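Local coordinates for high-affinity zinc uptake system protein znuA (PDB 3MFQ), which probably serves as the substrate-binding protein of an ABC metal-uptake system, holding a zinc ion between its two lobes, at residues P7-T12 and L58-G63; V11-L16 and L32-G37; A215-S220 and E242-E247. All blocks are in the same frame, centred on the assembly; numbering follows the deposited sequence.

Contact 1: P7-T12 and L58-G63; sequences PRVAVT and LVLYHG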
ATOM      1  N   PRO A   7     -12.165  17.921 -16.620  1.00 34.81           N
ATOM      2  CA  PRO A   7     -11.638  18.264 -15.296  1.00 35.39           C
ATOM      3  C   PRO A   7     -10.284  17.612 -15.048  1.00 38.44           C
ATOM      4  O   PRO A   7     -10.053  16.476 -15.464  1.00 39.85           O
ATOM      5  CB  PRO A   7     -12.686  17.683 -14.343  1.00 30.44           C
ATOM      6  CG  PRO A   7     -13.930  17.652 -15.132  1.00 30.63           C
ATOM      7  CD  PRO A   7     -13.521  17.357 -16.542  1.00 35.64           C
ATOM      8  N   ARG A   8      -9.395  18.335 -14.376  1.00 70.73           N
ATOM      9  CA  ARG A   8      -8.061  17.831 -14.085  1.00 72.40           C
ATOM     10  C   ARG A   8      -7.935  17.483 -12.607  1.00 71.40           C
ATOM     11  O   ARG A   8      -8.070  18.337 -11.735  1.00 72.42           O
ATOM     12  CB  ARG A   8      -6.997  18.854 -14.500  1.00 75.45           C
ATOM     13  CG  ARG A   8      -5.557  18.358 -14.405  1.00 80.47           C
ATOM     14  CD  ARG A   8      -4.657  19.052 -15.413  1.00 85.83           C
ATOM     15  NE  ARG A   8      -5.174  18.910 -16.772  1.00 93.52           N
ATOM     16  CZ  ARG A   8      -5.029  17.817 -17.516  1.00 91.15           C
ATOM     17  NH1 ARG A   8      -4.384  16.763 -17.034  1.00 88.68           N
ATOM     18  NH2 ARG A   8      -5.532  17.775 -18.742  1.00 84.93           N
ATOM     19  N   VAL A   9      -7.667  16.212 -12.334  1.00 58.07           N
ATOM     20  CA  VAL A   9      -7.538  15.724 -10.968  1.00 59.93           C
ATOM     21  C   VAL A   9      -6.149  15.155 -10.721  1.00 61.01           C
ATOM     22  O   VAL A   9      -5.858  14.054 -11.149  1.00 60.13           O
ATOM     23  CB  VAL A   9      -8.593  14.637 -10.679  1.00 60.20           C
ATOM     24  CG1 VAL A   9      -8.383  14.095  -9.320  1.00 58.91           C
ATOM     25  CG2 VAL A   9      -9.982  15.190 -10.880  1.00 56.04           C
ATOM     26  N   ALA A  10      -5.330  15.892  -9.979  1.00 42.12           N
ATOM     27  CA  ALA A  10      -3.974  15.481  -9.664  1.00 38.41           C
ATOM     28  C   ALA A  10      -4.002  14.332  -8.659  1.00 40.13           C
ATOM     29  O   ALA A  10      -4.829  14.291  -7.750  1.00 39.06           O
ATOM     30  CB  ALA A  10      -3.199  16.648  -9.141  1.00 40.88           C
ATOM     31  N   VAL A  11      -3.113  13.371  -8.854  1.00 42.72           N
ATOM     32  CA  VAL A  11      -3.187  12.148  -8.087  1.00 36.81           C
ATOM     33  C   VAL A  11      -1.784  11.693  -7.704  1.00 41.75           C
ATOM     34  O   VAL A  11      -0.905  11.563  -8.553  1.00 42.35           O
ATOM     35  CB  VAL A  11      -3.975  11.049  -8.855  1.00 38.41           C
ATOM     36  CG1 VAL A  11      -5.179  11.649  -9.606  1.00 38.95           C
ATOM     37  CG2 VAL A  11      -3.061  10.295  -9.810  1.00 40.57           C
ATOM     38  N   THR A  12      -1.579  11.484  -6.409  1.00 45.39           N
ATOM     39  CA  THR A  12      -0.243  11.245  -5.878  1.00 42.37           C
ATOM     40  C   THR A  12       0.338   9.901  -6.300  1.00 45.58           C
ATOM     41  O   THR A  12       1.409   9.843  -6.899  1.00 48.51           O
ATOM     42  CB  THR A  12      -0.206  11.372  -4.338  1.00 42.88           C
ATOM     43  OG1 THR A  12      -1.286  10.623  -3.768  1.00 45.52           O
ATOM     44  CG2 THR A  12      -0.345  12.830  -3.929  1.00 39.59           C
ATOM     45  N   LEU A  58      -8.942  19.312  -8.906  1.00 48.75           N
ATOM     46  CA  LEU A  58      -9.109  18.473  -7.726  1.00 47.97           C
ATOM     47  C   LEU A  58      -7.818  17.714  -7.463  1.00 44.00           C
ATOM     48  O   LEU A  58      -7.228  17.149  -8.379  1.00 45.36           O
ATOM     49  CB  LEU A  58     -10.259  17.480  -7.930  1.00 46.48           C
ATOM     50  CG  LEU A  58     -10.434  16.383  -6.877  1.00 39.27           C
ATOM     51  CD1 LEU A  58     -10.793  16.988  -5.530  1.00 41.46           C
ATOM     52  CD2 LEU A  58     -11.488  15.374  -7.305  1.00 35.43           C
ATOM     53  N   VAL A  59      -7.379  17.704  -6.212  1.00 49.27           N
ATOM     54  CA  VAL A  59      -6.188  16.951  -5.838  1.00 54.43           C
ATOM     55  C   VAL A  59      -6.540  15.874  -4.815  1.00 53.83           C
ATOM     56  O   VAL A  59      -7.142  16.166  -3.785  1.00 55.54           O
ATOM     57  CB  VAL A  59      -5.086  17.873  -5.274  1.00 59.22           C
ATOM     58  CG1 VAL A  59      -3.915  17.051  -4.752  1.00 54.26           C
ATOM     59  CG2 VAL A  59      -4.620  18.858  -6.336  1.00 56.81           C
ATOM     60  N   LEU A  60      -6.170  14.630  -5.106  1.00 49.22           N
ATOM     61  CA  LEU A  60      -6.465  13.514  -4.208  1.00 46.84           C
ATOM     62  C   LEU A  60      -5.196  12.818  -3.726  1.00 49.04           C
ATOM     63  O   LEU A  60      -4.284  12.555  -4.514  1.00 49.91           O
ATOM     64  CB  LEU A  60      -7.388  12.502  -4.888  1.00 42.68           C
ATOM     65  CG  LEU A  60      -8.860  12.896  -5.018  1.00 41.59           C
ATOM     66  CD1 LEU A  60      -9.600  11.918  -5.913  1.00 39.49           C
ATOM     67  CD2 LEU A  60      -9.512  12.976  -3.646  1.00 40.89           C
ATOM     68  N   TYR A  61      -5.143  12.524  -2.429  1.00 52.45           N
ATOM     69  CA  TYR A  61      -3.993  11.843  -1.844  1.00 51.82           C
ATOM     70  C   TYR A  61      -4.396  10.958  -0.667  1.00 51.91           C
ATOM     71  O   TYR A  61      -5.513  11.056  -0.157  1.00 49.82           O
ATOM     72  CB  TYR A  61      -2.925  12.851  -1.413  1.00 51.12           C
ATOM     73  CG  TYR A  61      -3.328  13.725  -0.245  1.00 53.02           C
ATOM     74  CD1 TYR A  61      -4.310  14.697  -0.384  1.00 53.31           C
ATOM     75  CD2 TYR A  61      -2.719  13.584   0.994  1.00 54.26           C
ATOM     76  CE1 TYR A  61      -4.677  15.499   0.681  1.00 53.85           C
ATOM     77  CE2 TYR A  61      -3.079  14.383   2.064  1.00 53.43           C
ATOM     78  CZ  TYR A  61      -4.059  15.337   1.903  1.00 55.08           C
ATOM     79  OH  TYR A  61      -4.419  16.132   2.968  1.00 52.80           O
ATOM     80  N   HIS A  62      -3.478  10.096  -0.244  1.00 48.74           N
ATOM     81  CA  HIS A  62      -3.725   9.174   0.858  1.00 44.79           C
ATOM     82  C   HIS A  62      -3.868   9.910   2.182  1.00 49.28           C
ATOM     83  O   HIS A  62      -4.918   9.869   2.822  1.00 51.07           O
ATOM     84  CB  HIS A  62      -2.583   8.164   0.970  1.00 44.87           C
ATOM     85  CG  HIS A  62      -2.460   7.250  -0.207  1.00 45.58           C
ATOM     86  ND1 HIS A  62      -2.345   7.714  -1.500  1.00 46.25           N
ATOM     87  CD2 HIS A  62      -2.416   5.899  -0.288  1.00 43.35           C
ATOM     88  CE1 HIS A  62      -2.249   6.688  -2.326  1.00 45.05           C
ATOM     89  NE2 HIS A  62      -2.288   5.576  -1.615  1.00 44.04           N
ATOM     90  N   GLY A  63      -2.799  10.584   2.590  1.00 50.80           N
ATOM     91  CA  GLY A  63      -2.753  11.222   3.891  1.00 49.54           C
ATOM     92  C   GLY A  63      -1.924  10.392   4.850  1.00 55.27           C
ATOM     93  O   GLY A  63      -1.102   9.580   4.421  1.00 56.01           O
TER

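Contact 2: V11-L16 and L32-G37; sequences VTTSFL and LLIPAG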
ATOM      1  N   VAL A  11      -3.113  13.371  -8.854  1.00 42.72           N
ATOM      2  CA  VAL A  11      -3.187  12.148  -8.087  1.00 36.81           C
ATOM      3  C   VAL A  11      -1.784  11.693  -7.704  1.00 41.75           C
ATOM      4  O   VAL A  11      -0.905  11.563  -8.553  1.00 42.35           O
ATOM      5  CB  VAL A  11      -3.975  11.049  -8.855  1.00 38.41           C
ATOM      6  CG1 VAL A  11      -5.179  11.649  -9.606  1.00 38.95           C
ATOM      7  CG2 VAL A  11      -3.061  10.295  -9.810  1.00 40.57           C
ATOM      8  N   THR A  12      -1.579  11.484  -6.409  1.00 45.39           N
ATOM      9  CA  THR A  12      -0.243  11.245  -5.878  1.00 42.37           C
ATOM     10  C   THR A  12       0.338   9.901  -6.300  1.00 45.58           C
ATOM     11  O   THR A  12       1.409   9.843  -6.899  1.00 48.51           O
ATOM     12  CB  THR A  12      -0.206  11.372  -4.338  1.00 42.88           C
ATOM     13  OG1 THR A  12      -1.286  10.623  -3.768  1.00 45.52           O
ATOM     14  CG2 THR A  12      -0.345  12.830  -3.929  1.00 39.59           C
ATOM     15  N   THR A  13      -0.372   8.821  -5.997  1.00 39.20           N
ATOM     16  CA  THR A  13       0.161   7.487  -6.241  1.00 37.88           C
ATOM     17  C   THR A  13      -0.643   6.711  -7.269  1.00 36.94           C
ATOM     18  O   THR A  13      -1.785   7.054  -7.573  1.00 39.75           O
ATOM     19  CB  THR A  13       0.193   6.663  -4.955  1.00 35.69           C
ATOM     20  OG1 THR A  13      -1.114   6.137  -4.703  1.00 37.58           O
ATOM     21  CG2 THR A  13       0.633   7.526  -3.783  1.00 31.72           C
ATOM     22  N   SER A  14      -0.037   5.652  -7.791  1.00 50.74           N
ATOM     23  CA  SER A  14      -0.696   4.782  -8.752  1.00 52.62           C
ATOM     24  C   SER A  14      -1.967   4.184  -8.165  1.00 56.70           C
ATOM     25  O   SER A  14      -2.878   3.805  -8.900  1.00 60.40           O
ATOM     26  CB  SER A  14       0.252   3.667  -9.185  1.00 55.93           C
ATOM     27  OG  SER A  14       0.758   2.978  -8.055  1.00 61.54           O
ATOM     28  N   PHE A  15      -2.021   4.090  -6.840  1.00 47.03           N
ATOM     29  CA  PHE A  15      -3.218   3.596  -6.171  1.00 44.37           C
ATOM     30  C   PHE A  15      -4.396   4.442  -6.581  1.00 44.20           C
ATOM     31  O   PHE A  15      -5.383   3.950  -7.121  1.00 47.26           O
ATOM     32  CB  PHE A  15      -3.073   3.690  -4.657  1.00 43.27           C
ATOM     33  CG  PHE A  15      -2.079   2.744  -4.089  1.00 42.80           C
ATOM     34  CD1 PHE A  15      -2.408   1.420  -3.884  1.00 41.30           C
ATOM     35  CD2 PHE A  15      -0.811   3.177  -3.752  1.00 42.36           C
ATOM     36  CE1 PHE A  15      -1.491   0.544  -3.359  1.00 45.95           C
ATOM     37  CE2 PHE A  15       0.112   2.307  -3.226  1.00 43.10           C
ATOM     38  CZ  PHE A  15      -0.227   0.988  -3.029  1.00 43.88           C
ATOM     39  N   LEU A  16      -4.285   5.731  -6.302  1.00 50.57           N
ATOM     40  CA  LEU A  16      -5.355   6.655  -6.597  1.00 50.73           C
ATOM     41  C   LEU A  16      -5.594   6.675  -8.102  1.00 54.27           C
ATOM     42  O   LEU A  16      -6.743   6.618  -8.549  1.00 56.36           O
ATOM     43  CB  LEU A  16      -5.020   8.036  -6.035  1.00 51.19           C
ATOM     44  CG  LEU A  16      -4.597   7.938  -4.564  1.00 55.90           C
ATOM     45  CD1 LEU A  16      -4.391   9.310  -3.947  1.00 58.38           C
ATOM     46  CD2 LEU A  16      -5.612   7.132  -3.762  1.00 49.43           C
ATOM     47  N   LEU A  32      -1.015  11.903 -12.550  1.00 55.33           N
ATOM     48  CA  LEU A  32      -0.240  11.129 -11.595  1.00 52.67           C
ATOM     49  C   LEU A  32       1.083  11.816 -11.302  1.00 56.35           C
ATOM     50  O   LEU A  32       1.833  12.156 -12.218  1.00 60.07           O
ATOM     51  CB  LEU A  32       0.004   9.713 -12.112  1.00 52.92           C
ATOM     52  CG  LEU A  32       0.884   8.853 -11.204  1.00 54.49           C
ATOM     53  CD1 LEU A  32       0.361   8.867  -9.778  1.00 55.51           C
ATOM     54  CD2 LEU A  32       0.977   7.433 -11.730  1.00 53.00           C
ATOM     55  N   LEU A  33       1.364  12.020 -10.020  1.00 52.29           N
ATOM     56  CA  LEU A  33       2.582  12.701  -9.608  1.00 54.60           C
ATOM     57  C   LEU A  33       3.710  11.708  -9.369  1.00 55.02           C
ATOM     58  O   LEU A  33       4.778  11.808  -9.971  1.00 58.17           O
ATOM     59  CB  LEU A  33       2.331  13.516  -8.341  1.00 50.40           C
ATOM     60  CG  LEU A  33       1.066  14.373  -8.365  1.00 49.51           C
ATOM     61  CD1 LEU A  33       1.095  15.368  -7.221  1.00 49.10           C
ATOM     62  CD2 LEU A  33       0.929  15.092  -9.693  1.00 50.92           C
ATOM     63  N   ILE A  34       3.460  10.748  -8.485  1.00 51.49           N
ATOM     64  CA  ILE A  34       4.453   9.738  -8.149  1.00 52.58           C
ATOM     65  C   ILE A  34       4.313   8.518  -9.057  1.00 53.08           C
ATOM     66  O   ILE A  34       3.341   7.769  -8.954  1.00 53.22           O
ATOM     67  CB  ILE A  34       4.330   9.304  -6.676  1.00 49.87           C
ATOM     68  CG1 ILE A  34       4.299  10.534  -5.764  1.00 49.08           C
ATOM     69  CG2 ILE A  34       5.465   8.368  -6.297  1.00 50.75           C
ATOM     70  CD1 ILE A  34       4.169  10.209  -4.297  1.00 46.96           C
ATOM     71  N   PRO A  35       5.287   8.321  -9.955  1.00 76.19           N
ATOM     72  CA  PRO A  35       5.279   7.216 -10.920  1.00 74.08           C
ATOM     73  C   PRO A  35       5.288   5.857 -10.233  1.00 73.63           C
ATOM     74  O   PRO A  35       6.008   5.670  -9.253  1.00 75.64           O
ATOM     75  CB  PRO A  35       6.587   7.415 -11.691  1.00 72.95           C
ATOM     76  CG  PRO A  35       6.933   8.850 -11.498  1.00 79.65           C
ATOM     77  CD  PRO A  35       6.471   9.181 -10.117  1.00 78.22           C
ATOM     78  N   ALA A  36       4.495   4.922 -10.746  1.00 48.07           N
ATOM     79  CA  ALA A  36       4.467   3.570 -10.209  1.00 46.41           C
ATOM     80  C   ALA A  36       5.883   3.029 -10.096  1.00 48.62           C
ATOM     81  O   ALA A  36       6.686   3.172 -11.017  1.00 46.30           O
ATOM     82  CB  ALA A  36       3.628   2.667 -11.096  1.00 47.72           C
ATOM     83  N   GLY A  37       6.191   2.416  -8.961  1.00 46.47           N
ATOM     84  CA  GLY A  37       7.513   1.867  -8.734  1.00 44.08           C
ATOM     85  C   GLY A  37       8.356   2.758  -7.848  1.00 46.45           C
ATOM     86  O   GLY A  37       9.400   2.336  -7.353  1.00 49.89           O
TER
HETATM   87  O   HOH W   1       2.775   4.974  -7.791  1.00 27.47           O

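Contact 3: A215-S220 and E242-E247; sequences AIFTES and EVVTGE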
ATOM      1  N   ALA A 215      10.698 -18.438   4.608  1.00 50.66           N
ATOM      2  CA  ALA A 215      10.495 -17.529   3.485  1.00 47.07           C
ATOM      3  C   ALA A 215      10.305 -16.080   3.929  1.00 47.72           C
ATOM      4  O   ALA A 215       9.363 -15.759   4.653  1.00 45.44           O
ATOM      5  CB  ALA A 215       9.318 -17.986   2.639  1.00 45.27           C
ATOM      6  N   ILE A 216      11.212 -15.212   3.492  1.00 46.18           N
ATOM      7  CA  ILE A 216      11.080 -13.781   3.727  1.00 45.61           C
ATOM      8  C   ILE A 216      10.788 -13.093   2.399  1.00 46.31           C
ATOM      9  O   ILE A 216      11.300 -13.498   1.357  1.00 47.56           O
ATOM     10  CB  ILE A 216      12.347 -13.188   4.374  1.00 47.27           C
ATOM     11  CG1 ILE A 216      13.563 -13.398   3.468  1.00 47.33           C
ATOM     12  CG2 ILE A 216      12.587 -13.817   5.736  1.00 43.34           C
ATOM     13  CD1 ILE A 216      14.855 -12.899   4.070  1.00 46.27           C
ATOM     14  N   PHE A 217       9.955 -12.061   2.433  1.00 45.81           N
ATOM     15  CA  PHE A 217       9.459 -11.469   1.197  1.00 45.23           C
ATOM     16  C   PHE A 217      10.183 -10.207   0.751  1.00 49.64           C
ATOM     17  O   PHE A 217      10.843  -9.533   1.542  1.00 48.99           O
ATOM     18  CB  PHE A 217       7.954 -11.224   1.286  1.00 41.66           C
ATOM     19  CG  PHE A 217       7.136 -12.472   1.151  1.00 43.67           C
ATOM     20  CD1 PHE A 217       6.939 -13.307   2.238  1.00 44.45           C
ATOM     21  CD2 PHE A 217       6.573 -12.818  -0.064  1.00 44.65           C
ATOM     22  CE1 PHE A 217       6.188 -14.461   2.116  1.00 44.11           C
ATOM     23  CE2 PHE A 217       5.820 -13.972  -0.194  1.00 46.65           C
ATOM     24  CZ  PHE A 217       5.628 -14.794   0.898  1.00 43.47           C
ATOM     25  N   THR A 218      10.039  -9.907  -0.536  1.00 76.66           N
ATOM     26  CA  THR A 218      10.690  -8.767  -1.167  1.00 76.74           C
ATOM     27  C   THR A 218       9.645  -7.855  -1.806  1.00 80.57           C
ATOM     28  O   THR A 218       8.626  -8.328  -2.308  1.00 82.93           O
ATOM     29  CB  THR A 218      11.693  -9.235  -2.240  1.00 77.24           C
ATOM     30  OG1 THR A 218      12.902  -9.669  -1.605  1.00 78.12           O
ATOM     31  CG2 THR A 218      12.020  -8.111  -3.206  1.00 84.51           C
ATOM     32  N   GLU A 219       9.894  -6.548  -1.778  1.00 52.93           N
ATOM     33  CA  GLU A 219       8.956  -5.579  -2.335  1.00 49.96           C
ATOM     34  C   GLU A 219       9.601  -4.747  -3.440  1.00 52.74           C
ATOM     35  O   GLU A 219      10.821  -4.582  -3.475  1.00 53.39           O
ATOM     36  CB  GLU A 219       8.411  -4.668  -1.237  1.00 47.11           C
ATOM     37  CG  GLU A 219       9.459  -3.765  -0.623  1.00 49.84           C
ATOM     38  CD  GLU A 219       8.979  -3.091   0.641  1.00 51.88           C
ATOM     39  OE1 GLU A 219       7.823  -3.339   1.043  1.00 53.14           O
ATOM     40  OE2 GLU A 219       9.757  -2.316   1.236  1.00 48.84           O
ATOM     41  N   SER A 220       8.768  -4.218  -4.331  1.00 61.99           N
ATOM     42  CA  SER A 220       9.233  -3.524  -5.529  1.00 59.86           C
ATOM     43  C   SER A 220       9.777  -2.119  -5.271  1.00 58.51           C
ATOM     44  O   SER A 220      10.525  -1.584  -6.089  1.00 61.58           O
ATOM     45  CB  SER A 220       8.107  -3.450  -6.564  1.00 57.34           C
ATOM     46  OG  SER A 220       7.021  -2.680  -6.076  1.00 57.51           O
ATOM     47  N   GLU A 242      14.483 -19.128   2.684  1.00 59.84           N
ATOM     48  CA  GLU A 242      14.311 -18.537   1.359  1.00 56.61           C
ATOM     49  C   GLU A 242      13.906 -17.082   1.140  1.00 56.71           C
ATOM     50  O   GLU A 242      13.049 -16.566   1.857  1.00 58.32           O
ATOM     51  CB  GLU A 242      13.427 -19.467   0.516  1.00 55.60           C
ATOM     52  CG  GLU A 242      13.333 -19.107  -0.962  1.00 57.77           C
ATOM     53  CD  GLU A 242      12.474 -20.072  -1.753  1.00 62.26           C
ATOM     54  OE1 GLU A 242      12.000 -21.068  -1.168  1.00 64.09           O
ATOM     55  OE2 GLU A 242      12.279 -19.827  -2.963  1.00 60.72           O
ATOM     56  N   VAL A 243      14.542 -16.414   0.179  1.00 41.20           N
ATOM     57  CA  VAL A 243      14.194 -15.037  -0.159  1.00 40.74           C
ATOM     58  C   VAL A 243      13.358 -14.971  -1.433  1.00 42.76           C
ATOM     59  O   VAL A 243      13.867 -15.199  -2.530  1.00 47.58           O
ATOM     60  CB  VAL A 243      15.447 -14.154  -0.326  1.00 41.23           C
ATOM     61  CG1 VAL A 243      15.045 -12.757  -0.784  1.00 42.28           C
ATOM     62  CG2 VAL A 243      16.231 -14.082   0.968  1.00 40.85           C
ATOM     63  N   VAL A 244      12.077 -14.651  -1.280  1.00 32.05           N
ATOM     64  CA  VAL A 244      11.174 -14.560  -2.422  1.00 33.28           C
ATOM     65  C   VAL A 244      11.365 -13.238  -3.148  1.00 39.25           C
ATOM     66  O   VAL A 244      10.736 -12.235  -2.808  1.00 40.15           O
ATOM     67  CB  VAL A 244       9.703 -14.676  -1.996  1.00 28.31           C
ATOM     68  CG1 VAL A 244       8.793 -14.605  -3.210  1.00 29.76           C
ATOM     69  CG2 VAL A 244       9.473 -15.967  -1.228  1.00 28.48           C
ATOM     70  N   THR A 245      12.240 -13.234  -4.146  1.00 50.99           N
ATOM     71  CA  THR A 245      12.508 -12.026  -4.913  1.00 53.16           C
ATOM     72  C   THR A 245      12.501 -12.335  -6.402  1.00 59.05           C
ATOM     73  O   THR A 245      11.874 -11.623  -7.181  1.00 62.60           O
ATOM     74  CB  THR A 245      13.846 -11.379  -4.505  1.00 53.44           C
ATOM     75  OG1 THR A 245      14.100 -10.233  -5.327  1.00 56.39           O
ATOM     76  CG2 THR A 245      14.987 -12.371  -4.647  1.00 53.54           C
ATOM     77  N   GLY A 246      13.192 -13.406  -6.781  1.00 88.88           N
ATOM     78  CA  GLY A 246      13.255 -13.853  -8.162  1.00 97.98           C
ATOM     79  C   GLY A 246      12.919 -12.802  -9.202  1.00101.99           C
ATOM     80  O   GLY A 246      13.434 -11.684  -9.170  1.00100.54           O
ATOM     81  N   GLU A 247      12.048 -13.169 -10.135  1.00102.21           N
ATOM     82  CA  GLU A 247      11.642 -12.265 -11.199  1.00105.33           C
ATOM     83  C   GLU A 247      10.126 -12.243 -11.309  1.00104.82           C
ATOM     84  O   GLU A 247       9.501 -13.259 -11.613  1.00106.69           O
ATOM     85  CB  GLU A 247      12.272 -12.693 -12.521  1.00107.19           C
ATOM     86  CG  GLU A 247      13.783 -12.814 -12.458  1.00106.99           C
ATOM     87  CD  GLU A 247      14.362 -13.470 -13.690  1.00110.48           C
ATOM     88  OE1 GLU A 247      13.737 -13.369 -14.767  1.00112.66           O
ATOM     89  OE2 GLU A 247      15.441 -14.087 -13.581  1.00108.51           O
TER

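Contact 1: P7-T12 and L58-G63
Leu58 sets its CG trans to the backbone N (chi1 171°), and Val9 does the same with CG1 (chi1 176°). The two side chains therefore lie next to each other and point the same way, with Val9 CG2 3.7 Å from Leu58 CB. Leu60 extends this oily face, its CD1 4.2 Å from Val9 CG1. Branched aliphatic residues suit it because helices lie over it: Leu123 of helix 109-123 packs on Val9 and Leu58, and Val20 of helix 14-24 on Leu60. On the other face Ala10 CB meets Val59 CG2 at 3.8 Å. Strands 8-11 and 58-61 are the two inner strands of a four-stranded parallel sheet, the core of an alpha/beta lobe. Leu58 N bonds to Arg8 O at 3.1 Å, and Leu60 N reaches Ala10 O at 3.0 Å almost straight (173°). Ala10 N to Leu58 O is a weaker, more bent bond, and Thr12 N to Leu60 O is weak as well. Where the strands end, Thr12 CG2 reaches over Tyr61 CB at 3.6 Å. The threonine spends its methyl on this packing while its hydroxyl OG1 is hydrogen-bonded to Glu67.

Contact 2: V11-L16 and L32-G37
Val11 and Leu32 form a parallel bridge at the ends of strands 8-11 and 29-32, and backbone hydrogen bonds continue past it into the turns that leave the sheet. With helix 14-24 between them, the two strands make a beta-alpha-beta unit, and 29-32 is the outer strand. The bridge is backed by side chains crossing at about a right angle, Val11 CG2 lying 3.7 Å from Leu32 CD1. Leu33 N donates to Val11 O at 2.7 Å. One residue on, Ile34 N donates to Thr12 O, also at 2.7 Å. The backbone sets Ile34 CB beside that same Thr12 oxygen, and a chi1 of -50° brings CG1 there too. Leu33 serves another neighbour, packing on Lys52 and Leu53 of helix 47-55. Thr13 holds the N-cap position of helix 14-24. In the helix's first turn, water 1 accepts from Ser14 N at 2.9 Å and donates to Ile34 O at 3.1 Å. Small residues let the chains close there, Ser14 CB standing 4.0 Å from Ala36 CB, while Ser14 OG bonds to Leu256 N. Beyond Gly37 the chain leads on to His41, a zinc ligand. The polar links between the two segments are made by main-chain groups and one water, so they do not depend on polar side chains.

Contact 3: A215-S220 and E242-E247
Ile216 uses both of its backbone polar atoms on strand 242-244. Its N donates to Glu242 O at 2.8 Å, almost exactly in line with the carbonyl (C=O...N angle 176°), and Ile216 O accepts from Val244 N at 3.0 Å. Ala215 CA also lies 3.2 Å from Glu242 O, a CA-H...O contact common in parallel pairing. Phe217 has its backbone partner in Val167, not in strand 242-244, while Thr218 and Ser220 find theirs in Leu251. Past the strand, Glu219 turns from this pairing: OE1 bonds to Ser253 OG, and OE2 to both Thr222 OG1 and His170 ND1. His170 is a zinc ligand, so this carboxylate is a second-shell group that probably holds the imidazole in its orientation.

Apolar packing fills in the rest. Ile216 CG1 sits between the backbone N and the carbonyl carbon (chi1 60°), which swings CD1 obliquely across to Val243 CG2 at 3.6 Å. Phe217 and Val244 run alongside each other, with Val244 CG2 4.3 Å above one ring face, toward its rim. Thr218 brings OG1 to 3.5 Å from Thr245 CB, with CG2 alongside. A charged residue suits the exposed edge at Glu242, whose side chain lies against Tyr280.

The pair closes a beta-alpha-beta unit. Its helix 225-235 sets Met227, Leu230 and Gln231 on Ile216, Gln231 also touching Val243; helix 266-281 covers the other face, with Leu276 and Leu281 on Phe217 and Tyr280 on Val244; and strand 165-167 lies beside strand 215-217, linked by the Phe217 to Val167 backbone bond and touched by the side chains of Ile216 and Phe217.

In the fold
From the N terminus, strand 8-11 opens contacts 1 and 2 together. Contact 2 closes first, at 32-37, after helix 14-24; contact 1 closes later, at 58-63, after helix 47-55, so the shorter loop lies within the longer one. The two share Val11 and Thr12, and join strands 29-32 and 58-61 to the two edges of the same strand. Contact 3 comes much later in the chain, in series, and closes a separate beta-alpha-beta unit around helix 225-235. Its centre is about 32 Å from that of contact 1. Consistent with the two-lobed fold of this family, contacts 1 and 2 belong to one lobe and contact 3 to the other, with zinc between.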